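Putative acetamidase/formamidase (Yersinia enterocolitica subsp. palearctica serotype O:3, PDB 5UBU) probably hydrolyses carbon-nitrogen bonds of linear amides other than peptides, and carries bound sodium ions. Local coordinates at residues 255-268 against 279-292. Sequence-based numbering, arbitrary orientation.
Sequences WPRMENAETIMSIG and IAYRDLIYWLVADF
With CG anti to the backbone N, Asp283 (chi1 -174°) and Trp287 (chi1 -174°), one helical turn apart, both present their flat groups to Arg257, whose chain runs extended from CG to NE and past the indole in the opposite direction. Arg257 grips the carboxylate side-on in a salt bridge. Arg257 NE gives a nearly straight bond to Asp283 OD2 on the syn side (2.9 Å), while Arg257 NH2 reaches Asp283 OD1 from above the carboxylate plane (3.2 Å). Ser266 OG donates to the anti side of Asp283 OD2 (2.8 Å), approaching from the same face as Arg257 NE, and these three bonds, two of them on OD2, should limit rotation of the carboxylate. The guanidinium also lies flat on Trp287, planes 12° apart, in a cation-pi stack with Arg257 CZ 3.8 Å from the centroid of the five-membered ring of Trp287; Arg257 CD covers the six-membered ring. Ile264 CD1 makes a CH-pi contact with the opposite face of the Trp287 indole, 4.0 Å from its six-membered centroid, and touches Leu284 CD1 and Phe292. Water 2 accepts from Arg257 NH1 and donates weakly to Asp291 OD2. Near the start of the segment 279-292, Ile279 CG2 sits over the five-membered ring of Trp255, 3.5 Å from its centroid, and Gly268 CA lies 4.5 Å from Ala280 CA, the nearest approach of the two backbones. The hairpin of strands 257-260 and 263-270 lies between strands 203-208 and 319-326 in a mixed sheet, with helix 273-291 packed on one face and helix 296-306 beside it, touching Leu284 and Ile285.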
ATOM      1  N   TRP B 255      -5.227   2.107  20.840  1.00 38.79           N
ATOM      2  CA  TRP B 255      -4.187   2.941  20.250  1.00 37.25           C
ATOM      3  C   TRP B 255      -3.948   4.199  21.065  1.00 37.84           C
ATOM      4  O   TRP B 255      -4.779   4.564  21.887  1.00 38.89           O
ATOM      5  CB  TRP B 255      -4.585   3.335  18.829  1.00 35.52           C
ATOM      6  CG  TRP B 255      -4.663   2.182  17.939  1.00 34.43           C
ATOM      7  CD1 TRP B 255      -5.752   1.411  17.689  1.00 34.44           C
ATOM      8  CD2 TRP B 255      -3.593   1.624  17.189  1.00 34.06           C
ATOM      9  NE1 TRP B 255      -5.432   0.411  16.812  1.00 33.88           N
ATOM     10  CE2 TRP B 255      -4.106   0.512  16.495  1.00 33.61           C
ATOM     11  CE3 TRP B 255      -2.241   1.961  17.026  1.00 34.01           C
ATOM     12  CZ2 TRP B 255      -3.326  -0.265  15.649  1.00 33.77           C
ATOM     13  CZ3 TRP B 255      -1.459   1.182  16.193  1.00 33.94           C
ATOM     14  CH2 TRP B 255      -2.004   0.081  15.510  1.00 33.82           C
ATOM     15  N   PRO B 256      -2.800   4.858  20.851  1.00 38.18           N
ATOM     16  CA  PRO B 256      -2.541   6.097  21.581  1.00 39.25           C
ATOM     17  C   PRO B 256      -3.492   7.212  21.185  1.00 38.97           C
ATOM     18  O   PRO B 256      -3.942   7.262  20.046  1.00 38.66           O
ATOM     19  CB  PRO B 256      -1.115   6.488  21.142  1.00 39.04           C
ATOM     20  CG  PRO B 256      -0.492   5.228  20.652  1.00 38.47           C
ATOM     21  CD  PRO B 256      -1.611   4.396  20.101  1.00 37.64           C
ATOM     22  N   ARG B 257      -3.786   8.090  22.135  1.00 39.68           N
ATOM     23  CA  ARG B 257      -4.638   9.249  21.902  1.00 40.19           C
ATOM     24  C   ARG B 257      -3.967  10.443  22.528  1.00 42.02           C
ATOM     25  O   ARG B 257      -3.123  10.292  23.405  1.00 42.61           O
ATOM     26  CB  ARG B 257      -6.007   9.050  22.523  1.00 40.28           C
ATOM     27  CG  ARG B 257      -6.817   7.968  21.862  1.00 38.95           C
ATOM     28  CD  ARG B 257      -8.078   7.659  22.650  1.00 39.85           C
ATOM     29  NE  ARG B 257      -8.897   6.673  21.945  1.00 39.31           N
ATOM     30  CZ  ARG B 257     -10.036   6.160  22.400  1.00 39.29           C
ATOM     31  NH1 ARG B 257     -10.525   6.517  23.581  1.00 40.54           N
ATOM     32  NH2 ARG B 257     -10.686   5.275  21.667  1.00 38.84           N
HETATM   33  N   MSE B 258      -4.301  11.632  22.055  1.00 43.99           N
HETATM   34  CA  MSE B 258      -3.728  12.838  22.637  1.00 47.24           C
HETATM   35  C   MSE B 258      -4.789  13.896  22.693  1.00 46.53           C
HETATM   36  O   MSE B 258      -5.862  13.768  22.111  1.00 45.39           O
HETATM   37  CB  MSE B 258      -2.380  13.240  22.005  1.00 50.57           C
HETATM   38  CG  MSE B 258      -2.465  14.058  20.729  1.00 54.00           C
HETATM   39 SE   MSE B 258      -2.557  16.005  21.083  1.00 63.49          SE
HETATM   40  CE  MSE B 258      -2.824  16.545  19.204  1.00 63.15           C
ATOM     41  N   GLU B 259      -4.475  14.951  23.420  1.00 46.86           N
ATOM     42  CA  GLU B 259      -5.393  16.034  23.640  1.00 47.49           C
ATOM     43  C   GLU B 259      -4.604  17.307  23.867  1.00 48.47           C
ATOM     44  O   GLU B 259      -3.528  17.270  24.449  1.00 49.29           O
ATOM     45  CB  GLU B 259      -6.185  15.688  24.898  1.00 48.25           C
ATOM     46  CG  GLU B 259      -7.199  16.710  25.366  1.00 50.17           C
ATOM     47  CD  GLU B 259      -7.900  16.321  26.670  1.00 51.47           C
ATOM     48  OE1 GLU B 259      -7.462  15.382  27.369  1.00 50.25           O
ATOM     49  OE2 GLU B 259      -8.901  16.984  27.001  1.00 53.22           O
ATOM     50  N   ASN B 260      -5.123  18.425  23.381  1.00 48.93           N
ATOM     51  CA  ASN B 260      -4.497  19.732  23.607  1.00 50.46           C
ATOM     52  C   ASN B 260      -5.600  20.780  23.751  1.00 52.05           C
ATOM     53  O   ASN B 260      -6.779  20.441  23.774  1.00 51.15           O
ATOM     54  CB  ASN B 260      -3.442  20.090  22.540  1.00 49.57           C
ATOM     55  CG  ASN B 260      -3.996  20.151  21.146  1.00 48.50           C
ATOM     56  OD1 ASN B 260      -5.198  20.308  20.941  1.00 49.41           O
ATOM     57  ND2 ASN B 260      -3.104  20.042  20.161  1.00 47.26           N
ATOM     58  N   ALA B 261      -5.224  22.046  23.849  1.00 54.41           N
ATOM     59  CA  ALA B 261      -6.210  23.103  24.036  1.00 57.06           C
ATOM     60  C   ALA B 261      -7.368  23.083  23.051  1.00 56.71           C
ATOM     61  O   ALA B 261      -8.515  23.280  23.458  1.00 58.18           O
ATOM     62  CB  ALA B 261      -5.533  24.476  24.023  1.00 58.86           C
ATOM     63  N   GLU B 262      -7.086  22.789  21.780  1.00 55.22           N
ATOM     64  CA  GLU B 262      -8.132  22.834  20.756  1.00 55.27           C
ATOM     65  C   GLU B 262      -8.692  21.514  20.215  1.00 52.21           C
ATOM     66  O   GLU B 262      -9.809  21.516  19.705  1.00 52.69           O
ATOM     67  CB  GLU B 262      -7.672  23.725  19.588  1.00 56.82           C
ATOM     68  CG  GLU B 262      -7.392  25.173  20.019  1.00 60.27           C
ATOM     69  CD  GLU B 262      -7.284  26.179  18.878  1.00 62.02           C
ATOM     70  OE1 GLU B 262      -7.352  25.830  17.666  1.00 60.56           O
ATOM     71  OE2 GLU B 262      -7.139  27.372  19.216  1.00 65.49           O
ATOM     72  N   THR B 263      -7.970  20.403  20.330  1.00 49.64           N
ATOM     73  CA  THR B 263      -8.467  19.128  19.765  1.00 47.47           C
ATOM     74  C   THR B 263      -8.178  17.862  20.563  1.00 46.11           C
ATOM     75  O   THR B 263      -7.449  17.872  21.549  1.00 45.96           O
ATOM     76  CB  THR B 263      -7.792  18.848  18.385  1.00 45.80           C
ATOM     77  OG1 THR B 263      -6.413  18.503  18.578  1.00 44.26           O
ATOM     78  CG2 THR B 263      -7.886  20.047  17.455  1.00 46.89           C
ATOM     79  N   ILE B 264      -8.792  16.777  20.095  1.00 44.79           N
ATOM     80  CA  ILE B 264      -8.554  15.431  20.601  1.00 43.91           C
ATOM     81  C   ILE B 264      -8.068  14.709  19.334  1.00 42.54           C
ATOM     82  O   ILE B 264      -8.436  15.104  18.224  1.00 41.15           O
ATOM     83  CB  ILE B 264      -9.796  14.744  21.223  1.00 43.83           C
ATOM     84  CG1 ILE B 264     -10.871  14.440  20.178  1.00 43.09           C
ATOM     85  CG2 ILE B 264     -10.352  15.589  22.355  1.00 46.08           C
ATOM     86  CD1 ILE B 264     -12.026  13.646  20.729  1.00 43.55           C
HETATM   87  N   MSE B 265      -7.250  13.670  19.492  1.00 42.31           N
HETATM   88  CA  MSE B 265      -6.715  12.953  18.346  1.00 41.92           C
HETATM   89  C   MSE B 265      -6.431  11.514  18.623  1.00 39.91           C
HETATM   90  O   MSE B 265      -5.977  11.171  19.703  1.00 41.07           O
HETATM   91  CB  MSE B 265      -5.403  13.667  17.981  1.00 44.58           C
HETATM   92  CG  MSE B 265      -4.618  13.047  16.808  1.00 46.13           C
HETATM   93 SE   MSE B 265      -2.715  13.624  16.818  1.00 50.27          SE
HETATM   94  CE  MSE B 265      -3.035  15.394  16.046  1.00 50.45           C
ATOM     95  N   SER B 266      -6.725  10.658  17.647  1.00 37.57           N
ATOM     96  CA  SER B 266      -6.432   9.229  17.735  1.00 36.20           C
ATOM     97  C   SER B 266      -5.227   9.013  16.829  1.00 35.23           C
ATOM     98  O   SER B 266      -5.233   9.441  15.671  1.00 34.38           O
ATOM     99  CB  SER B 266      -7.607   8.380  17.282  1.00 35.55           C
ATOM    100  OG  SER B 266      -8.682   8.465  18.195  1.00 36.44           O
ATOM    101  N   ILE B 267      -4.203   8.346  17.351  1.00 35.06           N
ATOM    102  CA  ILE B 267      -2.961   8.121  16.613  1.00 34.98           C
ATOM    103  C   ILE B 267      -2.779   6.672  16.192  1.00 34.05           C
ATOM    104  O   ILE B 267      -2.544   5.812  17.022  1.00 34.64           O
ATOM    105  CB  ILE B 267      -1.758   8.559  17.471  1.00 36.20           C
ATOM    106  CG1 ILE B 267      -1.932  10.028  17.895  1.00 37.74           C
ATOM    107  CG2 ILE B 267      -0.449   8.360  16.708  1.00 36.01           C
ATOM    108  CD1 ILE B 267      -0.898  10.532  18.880  1.00 38.85           C
ATOM    109  N   GLY B 268      -2.875   6.420  14.893  1.00 33.23           N
ATOM    110  CA  GLY B 268      -2.712   5.076  14.347  1.00 33.11           C
ATOM    111  C   GLY B 268      -1.383   4.937  13.635  1.00 33.37           C
ATOM    112  O   GLY B 268      -0.890   5.904  13.056  1.00 34.40           O
ATOM    113  N   ILE B 279      -7.062   3.243  10.838  1.00 30.74           N
ATOM    114  CA  ILE B 279      -6.902   2.962  12.263  1.00 30.65           C
ATOM    115  C   ILE B 279      -7.215   4.198  13.108  1.00 30.88           C
ATOM    116  O   ILE B 279      -7.968   4.116  14.078  1.00 30.65           O
ATOM    117  CB  ILE B 279      -5.465   2.471  12.548  1.00 30.31           C
ATOM    118  CG1 ILE B 279      -5.289   1.053  12.013  1.00 30.40           C
ATOM    119  CG2 ILE B 279      -5.178   2.453  14.037  1.00 30.92           C
ATOM    120  CD1 ILE B 279      -3.853   0.578  11.980  1.00 30.72           C
ATOM    121  N   ALA B 280      -6.638   5.336  12.717  1.00 31.26           N
ATOM    122  CA  ALA B 280      -6.834   6.596  13.429  1.00 31.59           C
ATOM    123  C   ALA B 280      -8.288   7.038  13.383  1.00 31.86           C
ATOM    124  O   ALA B 280      -8.904   7.284  14.435  1.00 33.42           O
ATOM    125  CB  ALA B 280      -5.936   7.678  12.854  1.00 31.61           C
ATOM    126  N   TYR B 281      -8.839   7.149  12.176  1.00 30.44           N
ATOM    127  CA  TYR B 281     -10.231   7.555  12.061  1.00 30.58           C
ATOM    128  C   TYR B 281     -11.197   6.617  12.761  1.00 30.86           C
ATOM    129  O   TYR B 281     -12.110   7.084  13.431  1.00 31.77           O
ATOM    130  CB  TYR B 281     -10.682   7.793  10.618  1.00 30.17           C
ATOM    131  CG  TYR B 281     -10.565   9.230  10.159  1.00 30.43           C
ATOM    132  CD1 TYR B 281     -11.299  10.230  10.798  1.00 31.38           C
ATOM    133  CD2 TYR B 281      -9.817   9.581   9.044  1.00 30.12           C
ATOM    134  CE1 TYR B 281     -11.241  11.549  10.386  1.00 31.91           C
ATOM    135  CE2 TYR B 281      -9.773  10.895   8.604  1.00 30.82           C
ATOM    136  CZ  TYR B 281     -10.490  11.878   9.289  1.00 31.83           C
ATOM    137  OH  TYR B 281     -10.439  13.190   8.879  1.00 32.57           O
ATOM    138  N   ARG B 282     -10.992   5.309  12.637  1.00 30.57           N
ATOM    139  CA  ARG B 282     -11.911   4.364  13.278  1.00 31.15           C
ATOM    140  C   ARG B 282     -11.834   4.489  14.806  1.00 31.85           C
ATOM    141  O   ARG B 282     -12.857   4.425  15.500  1.00 32.24           O
ATOM    142  CB  ARG B 282     -11.646   2.929  12.868  1.00 30.58           C
ATOM    143  CG  ARG B 282     -12.830   2.047  13.240  1.00 31.48           C
ATOM    144  CD  ARG B 282     -12.671   0.605  12.870  1.00 31.65           C
ATOM    145  NE  ARG B 282     -11.715  -0.092  13.721  1.00 31.56           N
ATOM    146  CZ  ARG B 282     -11.470  -1.397  13.668  1.00 31.75           C
ATOM    147  NH1 ARG B 282     -10.557  -1.921  14.477  1.00 31.81           N
ATOM    148  NH2 ARG B 282     -12.115  -2.175  12.804  1.00 32.32           N
ATOM    149  N   ASP B 283     -10.619   4.666  15.317  1.00 31.93           N
ATOM    150  CA  ASP B 283     -10.426   4.804  16.760  1.00 32.78           C
ATOM    151  C   ASP B 283     -11.119   6.065  17.249  1.00 34.02           C
ATOM    152  O   ASP B 283     -11.722   6.059  18.320  1.00 35.71           O
ATOM    153  CB  ASP B 283      -8.956   4.891  17.142  1.00 32.38           C
ATOM    154  CG  ASP B 283      -8.758   4.898  18.647  1.00 33.57           C
ATOM    155  OD1 ASP B 283      -9.038   3.858  19.275  1.00 34.31           O
ATOM    156  OD2 ASP B 283      -8.304   5.926  19.203  1.00 33.97           O
ATOM    157  N   LEU B 284     -11.014   7.142  16.467  1.00 33.66           N
ATOM    158  CA  LEU B 284     -11.651   8.405  16.822  1.00 34.53           C
ATOM    159  C   LEU B 284     -13.166   8.209  16.909  1.00 35.70           C
ATOM    160  O   LEU B 284     -13.799   8.640  17.874  1.00 37.48           O
ATOM    161  CB  LEU B 284     -11.299   9.501  15.809  1.00 34.28           C
ATOM    162  CG  LEU B 284     -11.856  10.902  16.071  1.00 35.49           C
ATOM    163  CD1 LEU B 284     -11.459  11.391  17.451  1.00 36.63           C
ATOM    164  CD2 LEU B 284     -11.356  11.858  15.012  1.00 35.19           C
ATOM    165  N   ILE B 285     -13.731   7.526  15.912  1.00 35.04           N
ATOM    166  CA  ILE B 285     -15.171   7.238  15.879  1.00 35.91           C
ATOM    167  C   ILE B 285     -15.586   6.437  17.112  1.00 36.63           C
ATOM    168  O   ILE B 285     -16.610   6.733  17.720  1.00 38.08           O
ATOM    169  CB  ILE B 285     -15.579   6.505  14.581  1.00 35.06           C
ATOM    170  CG1 ILE B 285     -15.420   7.455  13.391  1.00 34.66           C
ATOM    171  CG2 ILE B 285     -17.032   6.048  14.647  1.00 36.20           C
ATOM    172  CD1 ILE B 285     -15.595   6.799  12.040  1.00 34.06           C
ATOM    173  N   TYR B 286     -14.796   5.434  17.488  1.00 36.04           N
ATOM    174  CA  TYR B 286     -15.141   4.649  18.669  1.00 37.22           C
ATOM    175  C   TYR B 286     -15.045   5.489  19.956  1.00 38.07           C
ATOM    176  O   TYR B 286     -15.806   5.274  20.916  1.00 39.01           O
ATOM    177  CB  TYR B 286     -14.300   3.381  18.808  1.00 36.79           C
ATOM    178  CG  TYR B 286     -14.490   2.326  17.737  1.00 36.72           C
ATOM    179  CD1 TYR B 286     -15.699   2.186  17.039  1.00 37.59           C
ATOM    180  CD2 TYR B 286     -13.518   1.347  17.542  1.00 36.32           C
ATOM    181  CE1 TYR B 286     -15.863   1.181  16.090  1.00 37.40           C
ATOM    182  CE2 TYR B 286     -13.696   0.330  16.616  1.00 36.28           C
ATOM    183  CZ  TYR B 286     -14.869   0.248  15.897  1.00 36.84           C
ATOM    184  OH  TYR B 286     -15.035  -0.760  14.974  1.00 37.29           O
ATOM    185  N   TRP B 287     -14.116   6.440  19.954  1.00 37.00           N
ATOM    186  CA  TRP B 287     -13.910   7.333  21.083  1.00 37.79           C
ATOM    187  C   TRP B 287     -15.100   8.282  21.209  1.00 39.37           C
ATOM    188  O   TRP B 287     -15.618   8.494  22.312  1.00 41.20           O
ATOM    189  CB  TRP B 287     -12.573   8.068  20.911  1.00 36.76           C
ATOM    190  CG  TRP B 287     -12.124   8.929  22.049  1.00 37.75           C
ATOM    191  CD1 TRP B 287     -12.578   8.909  23.341  1.00 39.37           C
ATOM    192  CD2 TRP B 287     -10.969   9.771  22.054  1.00 37.39           C
ATOM    193  NE1 TRP B 287     -11.858   9.780  24.111  1.00 40.10           N
ATOM    194  CE2 TRP B 287     -10.852  10.311  23.352  1.00 38.89           C
ATOM    195  CE3 TRP B 287     -10.048  10.159  21.071  1.00 36.32           C
ATOM    196  CZ2 TRP B 287      -9.856  11.220  23.697  1.00 39.20           C
ATOM    197  CZ3 TRP B 287      -9.053  11.063  21.412  1.00 36.73           C
ATOM    198  CH2 TRP B 287      -8.963  11.579  22.719  1.00 38.26           C
ATOM    199  N   LEU B 288     -15.558   8.815  20.076  1.00 38.78           N
ATOM    200  CA  LEU B 288     -16.706   9.720  20.054  1.00 40.14           C
ATOM    201  C   LEU B 288     -17.988   9.017  20.518  1.00 41.76           C
ATOM    202  O   LEU B 288     -18.812   9.625  21.205  1.00 43.90           O
ATOM    203  CB  LEU B 288     -16.890  10.323  18.659  1.00 39.26           C
ATOM    204  CG  LEU B 288     -15.755  11.231  18.176  1.00 38.21           C
ATOM    205  CD1 LEU B 288     -15.931  11.605  16.717  1.00 37.56           C
ATOM    206  CD2 LEU B 288     -15.641  12.478  19.036  1.00 39.45           C
ATOM    207  N   VAL B 289     -18.146   7.743  20.156  1.00 40.78           N
ATOM    208  CA  VAL B 289     -19.326   6.966  20.554  1.00 42.13           C
ATOM    209  C   VAL B 289     -19.300   6.608  22.046  1.00 43.53           C
ATOM    210  O   VAL B 289     -20.313   6.699  22.735  1.00 45.91           O
ATOM    211  CB  VAL B 289     -19.461   5.671  19.707  1.00 40.96           C
ATOM    212  CG1 VAL B 289     -20.524   4.731  20.266  1.00 42.61           C
ATOM    213  CG2 VAL B 289     -19.771   6.015  18.260  1.00 40.19           C
ATOM    214  N   ALA B 290     -18.130   6.222  22.533  1.00 42.61           N
ATOM    215  CA  ALA B 290     -17.963   5.801  23.925  1.00 43.61           C
ATOM    216  C   ALA B 290     -18.046   6.921  24.957  1.00 45.29           C
ATOM    217  O   ALA B 290     -18.793   6.814  25.918  1.00 47.39           O
ATOM    218  CB  ALA B 290     -16.641   5.054  24.084  1.00 41.85           C
ATOM    219  N   ASP B 291     -17.287   7.993  24.747  1.00 44.87           N
ATOM    220  CA  ASP B 291     -17.215   9.105  25.709  1.00 46.50           C
ATOM    221  C   ASP B 291     -17.936  10.416  25.375  1.00 47.07           C
ATOM    222  O   ASP B 291     -18.105  11.244  26.266  1.00 48.71           O
ATOM    223  CB  ASP B 291     -15.734   9.446  25.953  1.00 45.99           C
ATOM    224  CG  ASP B 291     -14.931   8.274  26.525  1.00 45.70           C
ATOM    225  OD1 ASP B 291     -15.535   7.257  26.931  1.00 46.71           O
ATOM    226  OD2 ASP B 291     -13.683   8.391  26.572  1.00 45.07           O
ATOM    227  N   PHE B 292     -18.353  10.619  24.128  1.00 45.68           N
ATOM    228  CA  PHE B 292     -18.997  11.903  23.760  1.00 46.42           C
ATOM    229  C   PHE B 292     -20.416  11.802  23.170  1.00 47.18           C
ATOM    230  O   PHE B 292     -20.844  12.662  22.402  1.00 47.18           O
ATOM    231  CB  PHE B 292     -18.055  12.701  22.842  1.00 44.63           C
ATOM    232  CG  PHE B 292     -16.694  12.946  23.449  1.00 43.75           C
ATOM    233  CD1 PHE B 292     -16.497  13.986  24.350  1.00 45.39           C
ATOM    234  CD2 PHE B 292     -15.612  12.139  23.123  1.00 41.55           C
ATOM    235  CE1 PHE B 292     -15.252  14.214  24.917  1.00 44.78           C
ATOM    236  CE2 PHE B 292     -14.363  12.368  23.681  1.00 41.05           C
ATOM    237  CZ  PHE B 292     -14.185  13.406  24.581  1.00 42.66           C
TER
HETATM  238  O   HOH W   1      -7.411  -0.869  15.167  1.00 36.01           O
HETATM  239  O   HOH W   2     -13.160   6.021  25.063  1.00 35.13           O